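Local structure of ADP-dependent (S)-NAD(P)H-hydrate dehydratase (Streptococcus mutans, 3BGK) at residues I182-Q187 / G255-F260; E216-A221 / T226-G231. The protein probably dehydrates the S-epimer of hydrated NADH or NADPH at the expense of ADP, restoring the damaged cofactor and releasing AMP and phosphate. One frame throughout, in Å; residues are numbered along the deposited sequence.

Interaction 1: residues I182-Q187 / G255-F260; sequences ILTPHQ and GMIAGF. With PO4 (phosphate ion), chain B.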
loop_
_atom_site.group_PDB
_atom_site.type_symbol
_atom_site.label_atom_id
_atom_site.label_comp_id
_atom_site.label_asym_id
_atom_site.label_seq_id
_atom_site.Cartn_x
_atom_site.Cartn_y
_atom_site.Cartn_z
ATOM N N ILE A 182 8.999 16.413 -26.845
ATOM C CA ILE A 182 8.265 15.185 -27.155
ATOM C C ILE A 182 6.779 15.403 -26.860
ATOM O O ILE A 182 6.414 15.836 -25.768
ATOM C CB ILE A 182 8.788 13.947 -26.372
ATOM C CG1 ILE A 182 10.299 13.760 -26.578
ATOM C CG2 ILE A 182 8.022 12.689 -26.782
ATOM C CD1 ILE A 182 10.914 12.608 -25.790
ATOM N N LEU A 183 5.932 15.122 -27.846
ATOM C CA LEU A 183 4.490 15.230 -27.671
ATOM C C LEU A 183 3.873 13.837 -27.610
ATOM O O LEU A 183 4.140 12.995 -28.463
ATOM C CB LEU A 183 3.854 16.044 -28.807
ATOM C CG LEU A 183 4.410 17.423 -29.187
ATOM C CD1 LEU A 183 3.918 17.816 -30.565
ATOM C CD2 LEU A 183 4.071 18.504 -28.159
ATOM N N THR A 184 3.051 13.597 -26.594
ATOM C CA THR A 184 2.380 12.310 -26.429
ATOM C C THR A 184 0.857 12.482 -26.291
ATOM O O THR A 184 0.289 12.215 -25.230
ATOM C CB THR A 184 2.961 11.523 -25.230
ATOM O OG1 THR A 184 2.997 12.362 -24.068
ATOM C CG2 THR A 184 4.370 11.057 -25.529
ATOM N N PRO A 185 0.185 12.932 -27.370
ATOM C CA PRO A 185 -1.242 13.188 -27.287
ATOM C C PRO A 185 -2.104 11.999 -27.706
ATOM O O PRO A 185 -1.662 11.155 -28.483
ATOM C CB PRO A 185 -1.432 14.328 -28.286
ATOM C CG PRO A 185 -0.372 14.100 -29.323
ATOM C CD PRO A 185 0.708 13.243 -28.714
ATOM N N HIS A 186 -3.332 11.955 -27.192
ATOM C CA HIS A 186 -4.349 11.015 -27.670
ATOM C C HIS A 186 -4.876 11.446 -29.042
ATOM O O HIS A 186 -4.628 12.573 -29.481
ATOM C CB HIS A 186 -5.500 10.909 -26.664
ATOM C CG HIS A 186 -5.186 10.049 -25.480
ATOM N ND1 HIS A 186 -4.869 8.710 -25.594
ATOM C CD2 HIS A 186 -5.147 10.331 -24.156
ATOM C CE1 HIS A 186 -4.642 8.208 -24.393
ATOM N NE2 HIS A 186 -4.807 9.171 -23.502
ATOM N N GLN A 187 -5.598 10.550 -29.716
ATOM C CA GLN A 187 -6.198 10.847 -31.024
ATOM C C GLN A 187 -6.868 12.224 -31.044
ATOM O O GLN A 187 -6.662 13.006 -31.971
ATOM N N GLY A 255 5.481 7.887 -18.542
ATOM C CA GLY A 255 6.501 7.650 -17.527
ATOM C C GLY A 255 7.697 6.895 -18.074
ATOM O O GLY A 255 8.840 7.246 -17.791
HETATM N N MSE A 256 7.440 5.867 -18.872
HETATM C CA MSE A 256 8.516 5.093 -19.485
HETATM C C MSE A 256 9.375 5.906 -20.446
HETATM O O MSE A 256 10.604 5.875 -20.340
HETATM C CB MSE A 256 7.971 3.852 -20.177
HETATM C CG MSE A 256 7.514 2.800 -19.202
HETATM SE SE MSE A 256 6.920 1.195 -20.094
HETATM C CE MSE A 256 8.623 0.639 -20.878
ATOM N N ILE A 257 8.737 6.636 -21.363
ATOM C CA ILE A 257 9.458 7.541 -22.263
ATOM C C ILE A 257 10.351 8.521 -21.492
ATOM O O ILE A 257 11.498 8.761 -21.886
ATOM C CB ILE A 257 8.507 8.323 -23.213
ATOM C CG1 ILE A 257 7.757 7.360 -24.134
ATOM C CG2 ILE A 257 9.295 9.358 -24.042
ATOM C CD1 ILE A 257 6.494 7.950 -24.736
ATOM N N ALA A 258 9.825 9.070 -20.396
ATOM C CA ALA A 258 10.584 9.987 -19.550
ATOM C C ALA A 258 11.817 9.325 -18.939
ATOM O O ALA A 258 12.877 9.948 -18.854
ATOM C CB ALA A 258 9.696 10.581 -18.462
ATOM N N GLY A 259 11.675 8.069 -18.519
ATOM C CA GLY A 259 12.764 7.337 -17.889
ATOM C C GLY A 259 13.845 6.968 -18.892
ATOM O O GLY A 259 15.048 7.000 -18.572
ATOM N N PHE A 260 13.420 6.622 -20.110
ATOM C CA PHE A 260 14.357 6.287 -21.176
ATOM C C PHE A 260 15.212 7.490 -21.567
ATOM O O PHE A 260 16.444 7.396 -21.572
ATOM C CB PHE A 260 13.624 5.707 -22.390
ATOM C CG PHE A 260 13.444 4.208 -22.342
ATOM C CD1 PHE A 260 12.789 3.596 -21.271
ATOM C CD2 PHE A 260 13.912 3.409 -23.380
ATOM C CE1 PHE A 260 12.615 2.215 -21.227
ATOM C CE2 PHE A 260 13.745 2.022 -23.355
ATOM C CZ PHE A 260 13.090 1.421 -22.275
HETATM P P PO4 B . -4.935 6.620 -20.370
HETATM O O1 PO4 B . -6.085 5.992 -19.612
HETATM O O2 PO4 B . -5.443 7.895 -21.008
HETATM O O3 PO4 B . -3.808 6.970 -19.424
HETATM O O4 PO4 B . -4.417 5.669 -21.432
#
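Ile257 projects from helix 249-263 toward strand 181-184 and divides its two branches between Ile182 and Thr184. From its CB, which points to the strand, the CG2 methyl stands anti to the backbone N (CG1 has chi1 -63°) and meets the CD1 methyl of Ile182 at 4.0 Å, the two side chains crossing at a slant. The other branch runs through CG1 and, nearly extended at chi2 of 160°, carries CD1 farther from the helix, where it comes tip to tip with Thr184 CG2 at 3.8 Å. The threonine thus offers its methyl to the helix, while its hydroxyl OG1 is hydrogen-bonded to Asp161 OD1, so the buried polar atom is satisfied away from this apolar seam. Ala275 of helix 268-287 also packs on Ile257.

Beyond the strand end, His186 hydrogen-bonds a phosphate ion, probably from the crystallisation liquor. NE2 gives its N-H to phosphate O2 over 2.9 Å, and the bond is bent, at 138°. The same ion is held by the backbone N atoms of Gly248, Gly250 and Asp251, at and just before the start of helix 249-263. This is sheet-to-helix packing of the ribokinase-like fold, with strand end and helix start converging on an anion site, consistent with the predicted roles of His186 in NADPHX binding and Gly250 in AMP binding.

Interaction 2: residues E216-A221 / T226-G231; sequences ETILVA and TKIYQG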
loop_
_atom_site.group_PDB
_atom_site.type_symbol
_atom_site.label_atom_id
_atom_site.label_comp_id
_atom_site.label_asym_id
_atom_site.label_seq_id
_atom_site.Cartn_x
_atom_site.Cartn_y
_atom_site.Cartn_z
ATOM N N GLU A 216 13.292 18.918 -34.506
ATOM C CA GLU A 216 13.660 17.762 -33.682
ATOM C C GLU A 216 12.474 17.165 -32.903
ATOM O O GLU A 216 12.596 16.100 -32.296
ATOM C CB GLU A 216 14.802 18.130 -32.725
ATOM C CG GLU A 216 16.100 18.601 -33.404
ATOM C CD GLU A 216 16.155 20.114 -33.651
ATOM O OE1 GLU A 216 15.173 20.691 -34.174
ATOM O OE2 GLU A 216 17.195 20.728 -33.329
ATOM N N THR A 217 11.333 17.853 -32.937
ATOM C CA THR A 217 10.139 17.435 -32.206
ATOM C C THR A 217 9.752 15.998 -32.533
ATOM O O THR A 217 9.659 15.613 -33.701
ATOM C CB THR A 217 8.946 18.379 -32.483
ATOM O OG1 THR A 217 9.354 19.732 -32.257
ATOM C CG2 THR A 217 7.753 18.060 -31.583
ATOM N N ILE A 218 9.553 15.211 -31.482
ATOM C CA ILE A 218 9.074 13.844 -31.611
ATOM C C ILE A 218 7.605 13.815 -31.219
ATOM O O ILE A 218 7.213 14.401 -30.213
ATOM C CB ILE A 218 9.884 12.862 -30.728
ATOM C CG1 ILE A 218 11.371 12.921 -31.089
ATOM C CG2 ILE A 218 9.365 11.436 -30.880
ATOM C CD1 ILE A 218 12.291 12.575 -29.945
ATOM N N LEU A 219 6.794 13.159 -32.040
ATOM C CA LEU A 219 5.399 12.949 -31.724
ATOM C C LEU A 219 5.153 11.462 -31.539
ATOM O O LEU A 219 5.511 10.647 -32.390
ATOM C CB LEU A 219 4.501 13.507 -32.827
ATOM C CG LEU A 219 2.988 13.289 -32.721
ATOM C CD1 LEU A 219 2.374 14.288 -31.768
ATOM C CD2 LEU A 219 2.354 13.406 -34.090
ATOM N N VAL A 220 4.555 11.117 -30.407
ATOM C CA VAL A 220 4.149 9.755 -30.133
ATOM C C VAL A 220 2.633 9.733 -30.264
ATOM O O VAL A 220 1.919 10.188 -29.373
ATOM C CB VAL A 220 4.595 9.289 -28.722
ATOM C CG1 VAL A 220 4.198 7.847 -28.478
ATOM C CG2 VAL A 220 6.096 9.458 -28.543
ATOM N N ALA A 221 2.148 9.226 -31.393
ATOM C CA ALA A 221 0.718 9.225 -31.674
ATOM C C ALA A 221 0.026 8.032 -31.017
ATOM O O ALA A 221 -0.272 7.032 -31.676
ATOM C CB ALA A 221 0.461 9.257 -33.185
ATOM N N THR A 226 0.128 2.671 -31.944
ATOM C CA THR A 226 0.940 3.864 -31.708
ATOM C C THR A 226 2.060 3.969 -32.747
ATOM O O THR A 226 2.690 2.968 -33.095
ATOM C CB THR A 226 1.546 3.855 -30.282
ATOM O OG1 THR A 226 0.520 3.563 -29.323
ATOM C CG2 THR A 226 2.175 5.198 -29.944
ATOM N N LYS A 227 2.271 5.182 -33.253
ATOM C CA LYS A 227 3.346 5.465 -34.198
ATOM C C LYS A 227 4.180 6.606 -33.661
ATOM O O LYS A 227 3.663 7.490 -32.977
ATOM C CB LYS A 227 2.793 5.849 -35.573
ATOM C CG LYS A 227 1.896 4.803 -36.209
ATOM C CD LYS A 227 1.451 5.232 -37.592
ATOM C CE LYS A 227 0.197 4.489 -38.018
ATOM N NZ LYS A 227 0.378 3.005 -37.962
ATOM N N ILE A 228 5.471 6.585 -33.983
ATOM C CA ILE A 228 6.404 7.615 -33.537
ATOM C C ILE A 228 6.875 8.454 -34.735
ATOM O O ILE A 228 7.413 7.928 -35.710
ATOM C CB ILE A 228 7.614 7.016 -32.753
ATOM C CG1 ILE A 228 7.160 5.950 -31.753
ATOM C CG2 ILE A 228 8.361 8.095 -31.998
ATOM C CD1 ILE A 228 7.091 4.534 -32.325
ATOM N N TYR A 229 6.651 9.761 -34.649
ATOM C CA TYR A 229 6.991 10.683 -35.722
ATOM C C TYR A 229 8.110 11.638 -35.303
ATOM O O TYR A 229 8.075 12.198 -34.206
ATOM C CB TYR A 229 5.775 11.527 -36.099
ATOM C CG TYR A 229 4.584 10.791 -36.659
ATOM C CD1 TYR A 229 3.622 10.218 -35.819
ATOM C CD2 TYR A 229 4.383 10.712 -38.036
ATOM C CE1 TYR A 229 2.510 9.562 -36.338
ATOM C CE2 TYR A 229 3.272 10.058 -38.565
ATOM C CZ TYR A 229 2.344 9.490 -37.714
ATOM O OH TYR A 229 1.251 8.849 -38.254
ATOM N N GLN A 230 9.090 11.818 -36.188
ATOM C CA GLN A 230 10.054 12.921 -36.106
ATOM C C GLN A 230 10.584 13.228 -37.501
ATOM O O GLN A 230 11.136 12.352 -38.166
ATOM C CB GLN A 230 11.226 12.610 -35.168
ATOM C CG GLN A 230 12.140 13.812 -34.939
ATOM C CD GLN A 230 13.544 13.440 -34.491
ATOM O OE1 GLN A 230 14.140 12.485 -34.989
ATOM N NE2 GLN A 230 14.085 14.209 -33.556
ATOM N N GLY A 231 10.407 14.476 -37.932
ATOM C CA GLY A 231 10.792 14.899 -39.275
ATOM C C GLY A 231 10.100 14.058 -40.329
ATOM O O GLY A 231 8.874 14.079 -40.447
#
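Leu219 and Tyr229 form an antiparallel hydrogen-bonded pair, Leu219 N to Tyr229 O and Tyr229 N to Leu219 O both spanning 2.7 Å, and the two strand directions stand at 161°. Val220 and Ile228 make the next, non-hydrogen-bonded pair. On the face toward helix 203-210, Leu219 lies alongside Tyr229, Leu219 CD2 approaching Tyr229 CD1 at 3.8 Å. Ala221 CB sits at the edge of the same ring near its plane, 3.8 Å from Tyr229 CE1. On the opposite face, toward helix 268-287, the CG2 methyls of Ile218 and Ile228 meet at 3.7 Å with both side chains pointing the same way. The side chains of Val220 and Thr226 slant across each other, CG1 to CG2 at 3.6 Å.

Gln230 holds the start of 216-221. A chi1 of -173° turns CG away from the backbone N, and the chain runs on extended, so that NE2 reaches Glu216 O at 2.7 Å. That bond is almost straight and lies in the glutamine's amide plane, though the donor is tilted from the carbonyl plane of Glu216. The pairing is a beta hairpin, whose connection, together with Thr226, holds the predicted AMP-binding residues Lys222 to Gln225.

Overall arrangement
The centres of the two interactions lie about 10 Å apart, joined through one mixed sheet in which strands 181-184 and 218-221 are parallel neighbours. Leu183 bridges them: its N is 2.8 Å from Ile218 O and its O is 2.7 Å from Val220 N, both probable hydrogen bonds. Along the chain, 182-187 comes first, the hairpin segments 216-221 and 226-231 follow, and 255-260 comes last, so interaction 2 falls between the two halves of interaction 1. Interaction 1 is near the centre of the chain, interaction 2 farther out. The side chains of Thr226 and His186 are about 8 Å apart, consistent with the loop after strand 181-184 and the hairpin turn bordering one nucleotide-binding cleft.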